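Long-range contacts in sialidase domain-containing protein (Dyadobacter fermentans, PDB 5HX0), which is of unknown function but has a six-bladed beta-propeller fold related to the non-viral sialidases, and so may bind or process a carbohydrate: residues R43-V48 and G396-I401; E70-F75 and S100-D105; P205-G210 and V223-D228; T271-V276 and N343-D348; D287-A292 and M307-H312. All blocks are in the same frame, centred on the assembly; numbering follows the deposited sequence.

The five contacts are spread round a six-bladed beta-propeller. Interaction 1 joins the N-terminal strand 42-51 to the C-terminal strand 393-401 and closes the ring; the other four are nested inside it along the chain. Interaction 2, in the blade that follows strand 42-51, has its centre about 17 Å from that of interaction 1. Interactions 2 and 3 follow each other in the chain, with centres about 26 Å apart on opposite sides of the chain's centre. Interactions 4 and 5 both involve the blade that runs from strand 262-270 to strand 305-307. Their centres are about 17 Å apart and they touch; interaction 5 is nested within interaction 4. Together they sample pairing within blades, joints between blades and closure of the ring.

Interaction 1. Residues R43-V48 and G396-I401; sequences RKVEDV and GSILEI
Arg43 and Glu400 pair across two antiparallel strands, and their side chains add a salt bridge to the backbone bonds. Arg43 comes side-on. Its NE donates to Glu400 OE1 at 3.1 Å and its NH2 to Glu400 OE2 at 2.9 Å. Both oxygens lie close to the guanidinium plane. The carboxylate is turned 74° against that plane, so each oxygen is met from above the carboxylate. A bend late in the Arg43 chain (chi3 74°) swings the guanidinium group across to Glu400.

The other face carries Lys44, Asp47, Ser397 and Leu399. Ser397 OG donates to Asp47 OD1 at 2.7 Å. Lys44 NZ holds the same carboxylate through Asp47 OD2 at 2.8 Å, on the syn lone pair. Farther out, Tyr383 OH bonds to Ser397 OG and Leu357 O accepts from Lys44 NZ.

A classic beta bulge sets this pattern. Val45 N donates to Ile398 O at 2.6 Å, and Ile398 N donates to Glu46 O at 2.8 Å. Two residues thus face one, and Lys44 and Asp47, three apart in sequence, share a face. Ile398 CG2 packs on Val45 CB at 4.0 Å, while its CD1 reaches Val48 CG1.

Strand 42-51 forms one edge of a four-stranded antiparallel sheet. Strand 393-401 lies next to it, followed by 378-385 and 367-375. One blade is thus built from both ends of the chain, the "velcro" closure known from beta-propellers.

Interaction 2. Residues E70-F75 and S100-D105; sequences EIVLAF and SVKSKD
Glu70 sends its CG opposite the backbone N (chi1 -176°), and Lys102 runs out nearly straight beyond CG. The extended lysine lays its CD and CE along the Glu70 carboxylate, and the two side chains cross at a slant. Glu70 lies just before strand 71-79 and Lys102 on strand 97-103, the two middle strands of a propeller blade, paired antiparallel. Glu70 OE1 is 3.5 Å from Lys102 CE. The ion pair itself is long, with Glu70 OE1 at 3.8 Å from Lys102 NZ. A water closes the gap. It donates to Glu70 OE1 and accepts from Lys102 NZ. The ammonium group has a further salt bridge to Glu114 on the next strand.

Ile71 and Ser103 form one hydrogen-bonded pair, Leu73 and Val101 the next. Leu73 N donates to Val101 O at 2.9 Å, almost straight. Ile71, Leu73, Val101 and Ser103 share one face. There the edge of the Phe75 ring meets Val101, with CE1 at 4.2 Å from Val101 CG1, and Trp109 covers Ile71, Val101 and Ser103.

The chain then leaves strand 97-103 in a turn whose sequence resembles the Asp box of sialidases. Asp105 OD1 accepts from Lys107 N and Thr108 N, while Ile71 CD1 packs on Asp105 C at 3.8 Å. Ser103 OG bonds to Gly106 N and also accepts from Asp105 N at 3.0 Å, an ST turn.

Interaction 3. Residues P205-G210 and V223-D228; sequences PAYNRG and VVAATD
The Tyr207 ring meets Ala225 obliquely. Its CE1 lies 3.6 Å from Ala225 O, and its OH lies 4.0 Å from Ala225 CB. Pro205 O sits at the ring edge, in plane, and Phe167 makes an edge-to-face contact with the ring. Although the CB of Tyr207 points away from strand 220-229, a chi1 of 67° brings the ring back to Ala225. A water lies 2.8 Å from Tyr207 OH and 2.6 Å from Thr227 OG1 and bridges the two hydroxyls. A bound tetraethylene glycol, probably from the crystallisation liquor, touches the tyrosine side chain.

The second flat group is the Asn208 amide. Its ND2 donates to Val223 O at 2.9 Å, and that oxygen lies in the amide plane. ND2 also bonds to Asn264 O, so two carbonyls fix the rotation of the amide. Between these groups, Ala225 N donates to Tyr207 O at 3.1 Å in a nearly straight bond. Ala206 CB packs on Val224 CG2. The backbone N of Tyr207 is buried here without a polar partner.

The segment 205-210 belongs to the connection between blades, from strand 183-186 to strand 213-214. It passes along strand 220-229 of the second of these blades, and Asn208 also touches Ala266 on strand 262-270 of the blade after it.

Interaction 4. Residues T271-V276 and N343-D348; sequences TPKGDV and NAECTD
Glu345 reaches across to Thr271, Pro272 and Lys273, and its carboxylate carries most of the contact. A bend at chi2 (-61°) turns the group toward the other segment. Thr271 and Lys273 both cross the Glu345 side chain at about a right angle, whereas Pro272 slides past it in the opposite direction. Thr271 OG1 donates to Glu345 OE1 at 2.7 Å. Lys273 N donates to Glu345 OE2 at 3.0 Å. Both oxygens are met on their syn sides, somewhat out of the carboxylate plane, so the two bonds hold the group against rotation. Thr271 OG1 also accepts from Asp275 N at 3.0 Å, which ties it to its own turn.

Lys273 packs its CG 3.4 Å from Glu345 OE2. The Asp275 carboxylate stands 80° to that of Glu345, with Asp275 OD2 4.0 Å from Glu345 OE1. This proximity of like charges is probably eased by Arg293, which forms a salt bridge with Asp275 and also donates to Glu345 O. Pro272 CG touches Ala344 CB at 4.2 Å.

Each segment contains a type I turn. The first joins strands 262-270 and 276-283 of one blade; segment 343-348 opens the loop from strand 336-342 to strand 354-358 of the next. The contact thus joins adjacent propeller blades at the surface.

Interaction 5. Residues D287-A292 and M307-H312; sequences DQACIA and MGFQGH
Ala289 packs tightly against the selenomethionine Met307 and Phe309, and Ile291 against Met307. Ala289 CB lies 3.7 Å from Met307 CE. It also points at the Phe309 ring in an off-centre CH-pi contact, 4.2 Å from the ring centroid. Phe309 turns its CG between the backbone N and the carbonyl carbon (chi1 63°), which brings the ring back to Ala289. Ile291 CG2 meets Met307 CG at 3.7 Å, the two side chains crossing at about a right angle. Backbone bonds brace this part. Ala289 N donates to Phe309 O at 2.9 Å, and Met307 N to Ala289 O at the same distance.

The outer side is looser. Gly308 is exposed at the corner of the chain. Gln288 bends over it, and in the conformer modelled here its OE1 accepts from Gly308 N; a second conformer exists, so this bond may not be constant. Gln310 sends its NE2 to Gly286 O.

The segment 307-312 carries the chain from strand 305-307 of one blade toward strand 314-318 of the next. At its far end, His312 ND1 donates to Asp287 OD1 at 2.6 Å, with the oxygen near the ring plane and the carboxylate turned 76° from it. The other oxygen, OD2, bonds to His332 NE2. One carboxylate therefore links two histidines. The short bond holds ND1 of His312 on Asp287, while NE2 makes a weak hydrogen bond to Arg331.

Interaction 1. Residues R43-V48 and G396-I401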
# COMPACT_ATOMS: atom_id res chain seq x y z
N ARG A 43 29.64 10.49 -24.47
CA ARG A 43 28.66 10.90 -25.46
C ARG A 43 27.27 10.47 -24.97
O ARG A 43 27.10 9.34 -24.50
CB ARG A 43 28.99 10.25 -26.81
CG ARG A 43 27.94 10.38 -27.89
CD ARG A 43 28.43 9.74 -29.19
NE ARG A 43 28.41 8.28 -29.14
CZ ARG A 43 27.39 7.54 -29.57
NH1 ARG A 43 26.32 8.14 -30.07
NH2 ARG A 43 27.44 6.22 -29.49
N LYS A 44 26.30 11.36 -25.07
CA LYS A 44 24.93 10.99 -24.75
C LYS A 44 24.31 10.29 -25.95
O LYS A 44 24.27 10.85 -27.05
CB LYS A 44 24.09 12.20 -24.35
CG LYS A 44 22.62 11.82 -24.10
CD LYS A 44 21.91 12.81 -23.19
CE LYS A 44 21.44 13.99 -23.96
NZ LYS A 44 20.45 14.80 -23.22
N VAL A 45 23.83 9.07 -25.75
CA VAL A 45 23.18 8.35 -26.83
C VAL A 45 21.78 8.90 -27.06
O VAL A 45 21.41 9.26 -28.19
CB VAL A 45 23.16 6.85 -26.52
CG1 VAL A 45 22.43 6.06 -27.62
CG2 VAL A 45 24.58 6.35 -26.36
N GLU A 46 20.98 8.98 -26.00
CA GLU A 46 19.62 9.48 -26.11
C GLU A 46 19.07 9.66 -24.70
O GLU A 46 19.63 9.16 -23.72
CB GLU A 46 18.74 8.51 -26.89
CG GLU A 46 18.70 7.12 -26.29
CD GLU A 46 17.82 6.17 -27.09
OE1 GLU A 46 16.85 6.64 -27.74
OE2 GLU A 46 18.10 4.95 -27.07
N ASP A 47 17.97 10.38 -24.61
CA ASP A 47 17.18 10.44 -23.39
C ASP A 47 15.99 9.50 -23.52
O ASP A 47 15.49 9.28 -24.63
CB ASP A 47 16.70 11.86 -23.14
CG ASP A 47 17.84 12.80 -22.90
OD1 ASP A 47 18.82 12.37 -22.24
OD2 ASP A 47 17.79 13.93 -23.39
N VAL A 48 15.53 8.95 -22.39
CA VAL A 48 14.38 8.05 -22.41
C VAL A 48 13.40 8.46 -21.31
O VAL A 48 13.76 9.12 -20.33
CB VAL A 48 14.77 6.57 -22.26
CG1 VAL A 48 15.72 6.18 -23.35
CG2 VAL A 48 15.40 6.29 -20.87
N GLY A 396 15.60 9.06 -18.05
CA GLY A 396 17.00 8.70 -18.02
C GLY A 396 17.72 9.22 -19.24
O GLY A 396 17.11 9.61 -20.24
N SER A 397 19.04 9.24 -19.12
CA SER A 397 19.93 9.56 -20.22
C SER A 397 20.85 8.36 -20.40
O SER A 397 21.47 7.91 -19.43
CB SER A 397 20.75 10.82 -19.93
OG SER A 397 19.92 11.96 -19.81
N ILE A 398 20.96 7.85 -21.62
CA ILE A 398 21.88 6.76 -21.91
C ILE A 398 23.19 7.35 -22.43
O ILE A 398 23.20 8.10 -23.42
CB ILE A 398 21.27 5.78 -22.91
CG1 ILE A 398 20.01 5.14 -22.30
CG2 ILE A 398 22.28 4.69 -23.26
CD1 ILE A 398 19.28 4.18 -23.23
N LEU A 399 24.29 7.02 -21.76
CA LEU A 399 25.62 7.53 -22.09
C LEU A 399 26.48 6.42 -22.68
O LEU A 399 26.42 5.26 -22.23
CB LEU A 399 26.33 8.07 -20.85
CG LEU A 399 25.60 9.16 -20.09
CD1 LEU A 399 26.52 9.74 -19.02
CD2 LEU A 399 25.14 10.21 -21.08
N GLU A 400 27.30 6.77 -23.66
CA GLU A 400 28.37 5.90 -24.15
C GLU A 400 29.68 6.38 -23.52
O GLU A 400 30.06 7.55 -23.70
CB GLU A 400 28.45 5.92 -25.68
CG GLU A 400 29.41 4.89 -26.26
CD GLU A 400 29.75 5.15 -27.71
OE1 GLU A 400 30.37 6.21 -28.01
OE2 GLU A 400 29.38 4.32 -28.56
N ILE A 401 30.32 5.52 -22.74
CA ILE A 401 31.58 5.86 -22.07
C ILE A 401 32.58 4.82 -22.52
O ILE A 401 32.57 3.69 -22.03
CB ILE A 401 31.47 5.87 -20.54
CG1 ILE A 401 30.24 6.66 -20.07
CG2 ILE A 401 32.79 6.42 -19.92
CD1 ILE A 401 30.24 8.09 -20.49

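Interaction 2. Residues E70-F75 and S100-D105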
# COMPACT_ATOMS: atom_id res chain seq x y z
N GLU A 70 18.09 -8.51 -16.05
CA GLU A 70 16.94 -7.65 -15.80
C GLU A 70 17.37 -6.42 -15.02
O GLU A 70 17.98 -6.52 -13.96
CB GLU A 70 15.87 -8.42 -15.03
CG GLU A 70 14.59 -7.61 -14.82
CD GLU A 70 13.48 -8.50 -14.26
OE1 GLU A 70 13.43 -8.67 -13.02
OE2 GLU A 70 12.69 -9.04 -15.06
N ILE A 71 17.04 -5.24 -15.55
CA ILE A 71 17.25 -3.98 -14.86
C ILE A 71 16.01 -3.69 -14.03
O ILE A 71 14.88 -3.71 -14.54
CB ILE A 71 17.50 -2.86 -15.88
CG1 ILE A 71 18.68 -3.22 -16.79
CG2 ILE A 71 17.72 -1.50 -15.17
CD1 ILE A 71 18.66 -2.47 -18.11
N VAL A 72 16.20 -3.43 -12.74
CA VAL A 72 15.09 -3.18 -11.82
C VAL A 72 15.25 -1.76 -11.30
O VAL A 72 16.26 -1.46 -10.64
CB VAL A 72 15.07 -4.18 -10.66
CG1 VAL A 72 13.82 -3.90 -9.77
CG2 VAL A 72 15.08 -5.60 -11.18
N LEU A 73 14.27 -0.90 -11.55
CA LEU A 73 14.33 0.48 -11.06
C LEU A 73 13.19 0.71 -10.07
O LEU A 73 12.01 0.55 -10.43
CB LEU A 73 14.29 1.49 -12.22
CG LEU A 73 14.31 2.99 -11.86
CD1 LEU A 73 14.87 3.80 -13.04
CD2 LEU A 73 12.93 3.54 -11.50
N ALA A 74 13.55 1.12 -8.85
CA ALA A 74 12.59 1.39 -7.78
C ALA A 74 12.36 2.89 -7.70
O ALA A 74 13.29 3.67 -7.92
CB ALA A 74 13.12 0.90 -6.43
N PHE A 75 11.13 3.29 -7.39
CA PHE A 75 10.86 4.71 -7.19
C PHE A 75 9.66 4.87 -6.26
O PHE A 75 8.94 3.92 -5.95
CB PHE A 75 10.64 5.47 -8.52
CG PHE A 75 9.48 4.96 -9.35
CD1 PHE A 75 9.61 3.82 -10.14
CD2 PHE A 75 8.27 5.65 -9.38
CE1 PHE A 75 8.57 3.35 -10.92
CE2 PHE A 75 7.22 5.19 -10.17
CZ PHE A 75 7.37 4.05 -10.94
N SER A 100 8.28 -0.45 -8.63
CA SER A 100 9.36 -0.66 -9.58
C SER A 100 8.84 -0.85 -10.99
O SER A 100 7.71 -1.30 -11.20
CB SER A 100 10.20 -1.91 -9.21
OG SER A 100 9.40 -3.07 -9.34
N VAL A 101 9.70 -0.52 -11.97
CA VAL A 101 9.52 -0.94 -13.35
C VAL A 101 10.82 -1.62 -13.76
O VAL A 101 11.85 -1.48 -13.09
CB VAL A 101 9.16 0.22 -14.32
CG1 VAL A 101 7.72 0.74 -14.04
CG2 VAL A 101 10.18 1.35 -14.22
N LYS A 102 10.75 -2.39 -14.86
CA LYS A 102 11.84 -3.28 -15.26
C LYS A 102 12.13 -3.14 -16.75
O LYS A 102 11.27 -2.75 -17.54
CB LYS A 102 11.51 -4.75 -14.94
CG LYS A 102 11.30 -5.01 -13.45
CD LYS A 102 10.79 -6.44 -13.19
CE LYS A 102 10.90 -6.74 -11.67
NZ LYS A 102 10.21 -7.98 -11.20
N SER A 103 13.36 -3.51 -17.13
CA SER A 103 13.82 -3.37 -18.51
C SER A 103 14.90 -4.41 -18.78
O SER A 103 15.65 -4.79 -17.88
CB SER A 103 14.39 -1.96 -18.77
OG SER A 103 14.90 -1.84 -20.10
N LYS A 104 14.97 -4.87 -20.03
CA LYS A 104 16.10 -5.67 -20.47
C LYS A 104 17.21 -4.83 -21.08
O LYS A 104 18.33 -5.32 -21.22
CB LYS A 104 15.66 -6.70 -21.51
CG LYS A 104 14.74 -7.76 -20.97
CD LYS A 104 14.08 -8.56 -22.09
CE LYS A 104 12.87 -9.35 -21.59
NZ LYS A 104 11.71 -8.46 -21.26
N ASP A 105 16.93 -3.60 -21.48
CA ASP A 105 17.92 -2.85 -22.23
C ASP A 105 18.15 -1.43 -21.77
O ASP A 105 19.06 -0.78 -22.30
CB ASP A 105 17.54 -2.82 -23.72
CG ASP A 105 16.12 -2.33 -23.95
OD1 ASP A 105 15.52 -1.66 -23.08
OD2 ASP A 105 15.60 -2.64 -25.03
O HOH W 1 10.91 -9.97 -12.85

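Interaction 3. Residues P205-G210 and V223-D228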
# COMPACT_ATOMS: atom_id res chain seq x y z
N PRO A 205 14.78 5.42 14.03
CA PRO A 205 15.77 4.64 13.25
C PRO A 205 16.47 5.51 12.21
O PRO A 205 15.85 6.34 11.55
CB PRO A 205 14.91 3.56 12.58
CG PRO A 205 13.61 3.52 13.38
CD PRO A 205 13.41 4.94 13.81
N ALA A 206 17.77 5.26 12.03
CA ALA A 206 18.53 6.00 11.02
C ALA A 206 18.00 5.71 9.60
O ALA A 206 17.30 4.74 9.35
CB ALA A 206 20.01 5.65 11.12
N TYR A 207 18.42 6.55 8.65
CA TYR A 207 17.81 6.58 7.31
C TYR A 207 18.71 7.44 6.43
O TYR A 207 19.51 8.24 6.93
CB TYR A 207 16.39 7.19 7.34
CG TYR A 207 16.49 8.66 7.70
CD1 TYR A 207 16.61 9.04 9.03
CD2 TYR A 207 16.57 9.66 6.71
CE1 TYR A 207 16.78 10.37 9.38
CE2 TYR A 207 16.74 10.99 7.05
CZ TYR A 207 16.85 11.34 8.39
OH TYR A 207 17.04 12.65 8.77
N ASN A 208 18.55 7.31 5.12
CA ASN A 208 19.04 8.36 4.22
C ASN A 208 18.48 8.11 2.82
O ASN A 208 17.89 7.07 2.53
CB ASN A 208 20.57 8.43 4.15
CG ASN A 208 21.06 9.85 3.99
OD1 ASN A 208 20.26 10.76 3.71
ND2 ASN A 208 22.37 10.06 4.14
N ARG A 209 18.69 9.10 1.95
CA ARG A 209 18.71 8.84 0.51
C ARG A 209 20.16 8.83 0.07
O ARG A 209 20.91 9.78 0.36
CB ARG A 209 17.91 9.89 -0.29
CG ARG A 209 17.81 9.56 -1.81
CD ARG A 209 19.09 9.97 -2.60
NE ARG A 209 18.96 9.70 -4.04
CZ ARG A 209 19.95 9.83 -4.92
NH1 ARG A 209 19.70 9.60 -6.21
NH2 ARG A 209 21.18 10.18 -4.53
N GLY A 210 20.55 7.79 -0.65
CA GLY A 210 21.91 7.67 -1.15
C GLY A 210 22.28 6.21 -1.31
O GLY A 210 21.61 5.32 -0.81
N VAL A 223 26.13 5.60 4.70
CA VAL A 223 26.22 6.90 5.37
C VAL A 223 24.81 7.45 5.57
O VAL A 223 24.10 7.74 4.61
CB VAL A 223 27.09 7.87 4.57
CG1 VAL A 223 27.07 9.27 5.23
CG2 VAL A 223 28.52 7.33 4.48
N VAL A 224 24.43 7.60 6.84
CA VAL A 224 23.07 7.99 7.21
C VAL A 224 23.06 9.42 7.72
O VAL A 224 24.10 10.01 8.03
CB VAL A 224 22.44 7.05 8.27
CG1 VAL A 224 22.30 5.62 7.74
CG2 VAL A 224 23.27 7.10 9.58
N ALA A 225 21.87 9.99 7.79
CA ALA A 225 21.66 11.35 8.26
C ALA A 225 21.08 11.30 9.66
O ALA A 225 20.37 10.35 10.01
CB ALA A 225 20.71 12.11 7.33
N ALA A 226 21.37 12.32 10.45
CA ALA A 226 20.77 12.42 11.78
C ALA A 226 20.54 13.88 12.11
O ALA A 226 21.39 14.73 11.83
CB ALA A 226 21.64 11.75 12.85
N THR A 227 19.37 14.18 12.69
CA THR A 227 19.09 15.51 13.21
C THR A 227 19.79 15.63 14.56
O THR A 227 19.46 14.87 15.48
CB THR A 227 17.59 15.75 13.38
OG1 THR A 227 16.93 15.66 12.12
CG2 THR A 227 17.32 17.14 13.98
N ASP A 228 20.75 16.54 14.67
CA ASP A 228 21.51 16.70 15.90
C ASP A 228 21.28 18.04 16.59
O ASP A 228 21.86 18.27 17.65
CB ASP A 228 23.01 16.47 15.66
CG ASP A 228 23.62 17.36 14.59
OD1 ASP A 228 23.02 18.37 14.17
OD2 ASP A 228 24.74 17.01 14.17
O HOH W 2 16.46 13.16 11.47

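Interaction 4. Residues T271-V276 and N343-D348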
# COMPACT_ATOMS: atom_id res chain seq x y z
N THR A 271 37.05 2.96 -2.77
CA THR A 271 37.94 3.03 -3.92
C THR A 271 38.76 1.75 -4.04
O THR A 271 38.82 0.96 -3.10
CB THR A 271 38.87 4.23 -3.79
OG1 THR A 271 39.81 3.96 -2.74
CG2 THR A 271 38.07 5.48 -3.47
N PRO A 272 39.39 1.52 -5.20
CA PRO A 272 40.22 0.30 -5.33
C PRO A 272 41.31 0.21 -4.29
O PRO A 272 41.59 -0.90 -3.80
CB PRO A 272 40.77 0.41 -6.76
CG PRO A 272 39.65 1.16 -7.52
CD PRO A 272 39.13 2.16 -6.51
N LYS A 273 41.90 1.32 -3.87
CA LYS A 273 42.90 1.26 -2.81
C LYS A 273 42.30 1.18 -1.42
O LYS A 273 43.05 1.06 -0.44
CB LYS A 273 43.85 2.46 -2.92
CG LYS A 273 44.76 2.39 -4.14
CD LYS A 273 45.68 3.59 -4.22
CE LYS A 273 46.61 3.49 -5.42
NZ LYS A 273 47.31 4.78 -5.68
N GLY A 274 40.98 1.23 -1.29
CA GLY A 274 40.32 0.99 -0.01
C GLY A 274 39.93 2.23 0.76
O GLY A 274 39.52 2.10 1.93
N ASP A 275 40.07 3.41 0.18
CA ASP A 275 39.52 4.61 0.79
C ASP A 275 37.99 4.53 0.76
O ASP A 275 37.40 3.99 -0.18
CB ASP A 275 39.97 5.87 0.04
CG ASP A 275 41.40 6.25 0.34
OD1 ASP A 275 42.10 5.49 1.06
OD2 ASP A 275 41.82 7.32 -0.15
N VAL A 276 37.37 5.04 1.82
CA VAL A 276 35.92 5.20 1.89
C VAL A 276 35.62 6.68 1.65
O VAL A 276 36.09 7.55 2.40
CB VAL A 276 35.38 4.76 3.26
CG1 VAL A 276 33.88 5.04 3.36
CG2 VAL A 276 35.70 3.28 3.52
N ASN A 343 38.70 10.23 -11.31
CA ASN A 343 39.67 9.14 -11.34
C ASN A 343 39.30 8.09 -10.29
O ASN A 343 38.39 8.28 -9.47
CB ASN A 343 41.10 9.67 -11.14
CG ASN A 343 41.28 10.47 -9.83
OD1 ASN A 343 40.60 10.23 -8.84
ND2 ASN A 343 42.22 11.41 -9.85
N ALA A 344 40.00 6.95 -10.32
CA ALA A 344 39.61 5.80 -9.49
C ALA A 344 39.55 6.16 -8.01
O ALA A 344 38.67 5.68 -7.28
CB ALA A 344 40.58 4.65 -9.73
N GLU A 345 40.46 7.00 -7.54
CA GLU A 345 40.48 7.33 -6.12
C GLU A 345 39.63 8.55 -5.77
O GLU A 345 39.59 8.96 -4.60
CB GLU A 345 41.93 7.51 -5.67
CG GLU A 345 42.73 6.20 -5.75
CD GLU A 345 42.15 5.10 -4.87
OE1 GLU A 345 41.86 5.38 -3.68
OE2 GLU A 345 41.96 3.94 -5.35
N CYS A 346 38.93 9.13 -6.75
CA CYS A 346 37.96 10.22 -6.50
C CYS A 346 38.64 11.45 -5.90
O CYS A 346 38.07 12.11 -5.03
CB CYS A 346 36.80 9.75 -5.62
SG CYS A 346 35.82 8.38 -6.30
N THR A 347 39.84 11.77 -6.37
CA THR A 347 40.58 12.93 -5.86
C THR A 347 40.48 14.15 -6.76
O THR A 347 40.76 15.27 -6.30
CB THR A 347 42.07 12.58 -5.68
OG1 THR A 347 42.64 12.18 -6.93
CG2 THR A 347 42.25 11.46 -4.67
N ASP A 348 40.08 13.98 -8.02
CA ASP A 348 40.19 15.04 -9.01
C ASP A 348 38.85 15.70 -9.31
O ASP A 348 38.61 16.15 -10.44
CB ASP A 348 40.83 14.50 -10.29
CG ASP A 348 39.97 13.46 -10.99
OD1 ASP A 348 39.02 12.93 -10.38
OD2 ASP A 348 40.27 13.17 -12.16
O HOH W 3 43.47 6.72 -2.47

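Interaction 5. Residues D287-A292 and M307-H312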
# COMPACT_ATOMS: atom_id res chain seq x y z
N ASP A 287 24.22 25.24 -1.66
CA ASP A 287 24.11 24.02 -2.46
C ASP A 287 25.48 23.47 -2.88
O ASP A 287 25.59 22.76 -3.89
CB ASP A 287 23.23 24.23 -3.70
CG ASP A 287 22.74 22.90 -4.30
OD1 ASP A 287 22.63 21.92 -3.55
OD2 ASP A 287 22.48 22.83 -5.52
N GLN A 288 26.53 23.78 -2.13
CA GLN A 288 27.84 23.25 -2.45
C GLN A 288 27.87 21.75 -2.18
O GLN A 288 27.54 21.30 -1.08
CB GLN A 288 28.91 23.96 -1.62
CG GLN A 288 30.30 23.46 -1.87
CD GLN A 288 30.88 23.98 -3.17
OE1 GLN A 288 31.79 23.38 -3.72
NE2 GLN A 288 30.36 25.11 -3.65
N ALA A 289 28.28 20.97 -3.19
CA ALA A 289 28.42 19.53 -3.02
C ALA A 289 29.74 19.24 -2.32
O ALA A 289 30.79 19.77 -2.71
CB ALA A 289 28.36 18.84 -4.38
N CYS A 290 29.71 18.42 -1.28
CA CYS A 290 30.90 18.20 -0.47
C CYS A 290 31.33 16.74 -0.47
O CYS A 290 30.60 15.85 -0.91
CB CYS A 290 30.68 18.69 0.97
SG CYS A 290 30.53 20.50 1.06
N ILE A 291 32.53 16.50 0.05
CA ILE A 291 33.09 15.16 0.09
C ILE A 291 33.79 14.98 1.44
O ILE A 291 34.35 15.93 1.99
CB ILE A 291 34.06 14.93 -1.09
CG1 ILE A 291 34.51 13.47 -1.18
CG2 ILE A 291 35.28 15.89 -1.00
CD1 ILE A 291 35.33 13.13 -2.44
N ALA A 292 33.71 13.77 1.98
CA ALA A 292 34.50 13.40 3.15
C ALA A 292 35.12 12.04 2.90
O ALA A 292 34.52 11.18 2.24
CB ALA A 292 33.63 13.39 4.43
N MSE A 307 33.66 20.31 -2.90
CA MSE A 307 34.18 19.79 -4.16
C MSE A 307 34.37 20.88 -5.21
O MSE A 307 35.11 20.68 -6.18
CB MSE A 307 33.27 18.68 -4.69
CG MSE A 307 33.50 17.41 -3.90
SE MSE A 307 32.81 15.83 -4.83
CE MSE A 307 30.96 16.21 -4.44
N GLY A 308 33.73 22.02 -5.01
CA GLY A 308 33.87 23.15 -5.91
C GLY A 308 32.75 23.35 -6.90
O GLY A 308 32.94 24.08 -7.88
N PHE A 309 31.60 22.72 -6.70
CA PHE A 309 30.47 22.92 -7.60
C PHE A 309 29.16 22.76 -6.83
O PHE A 309 29.15 22.23 -5.71
CB PHE A 309 30.52 21.95 -8.79
CG PHE A 309 30.40 20.48 -8.40
CD1 PHE A 309 31.54 19.72 -8.13
CD2 PHE A 309 29.16 19.85 -8.36
CE1 PHE A 309 31.44 18.37 -7.80
CE2 PHE A 309 29.04 18.49 -8.03
CZ PHE A 309 30.18 17.75 -7.74
N GLN A 310 28.07 23.23 -7.45
CA GLN A 310 26.72 23.07 -6.92
C GLN A 310 26.05 21.85 -7.52
O GLN A 310 26.16 21.59 -8.73
CB GLN A 310 25.85 24.29 -7.22
CG GLN A 310 26.28 25.60 -6.60
CD GLN A 310 25.33 26.74 -6.98
OE1 GLN A 310 25.18 27.06 -8.15
NE2 GLN A 310 24.67 27.32 -5.98
N GLY A 311 25.33 21.12 -6.69
CA GLY A 311 24.51 20.01 -7.12
C GLY A 311 24.17 19.11 -5.95
O GLY A 311 24.86 19.09 -4.93
N HIS A 312 23.08 18.36 -6.12
CA HIS A 312 22.62 17.42 -5.12
C HIS A 312 21.43 16.62 -5.66
O HIS A 312 20.78 17.02 -6.60
CB HIS A 312 22.18 18.14 -3.83
CG HIS A 312 20.86 18.84 -3.95
ND1 HIS A 312 20.77 20.21 -4.05
CD2 HIS A 312 19.59 18.37 -3.97
CE1 HIS A 312 19.49 20.56 -4.13
NE2 HIS A 312 18.76 19.46 -4.08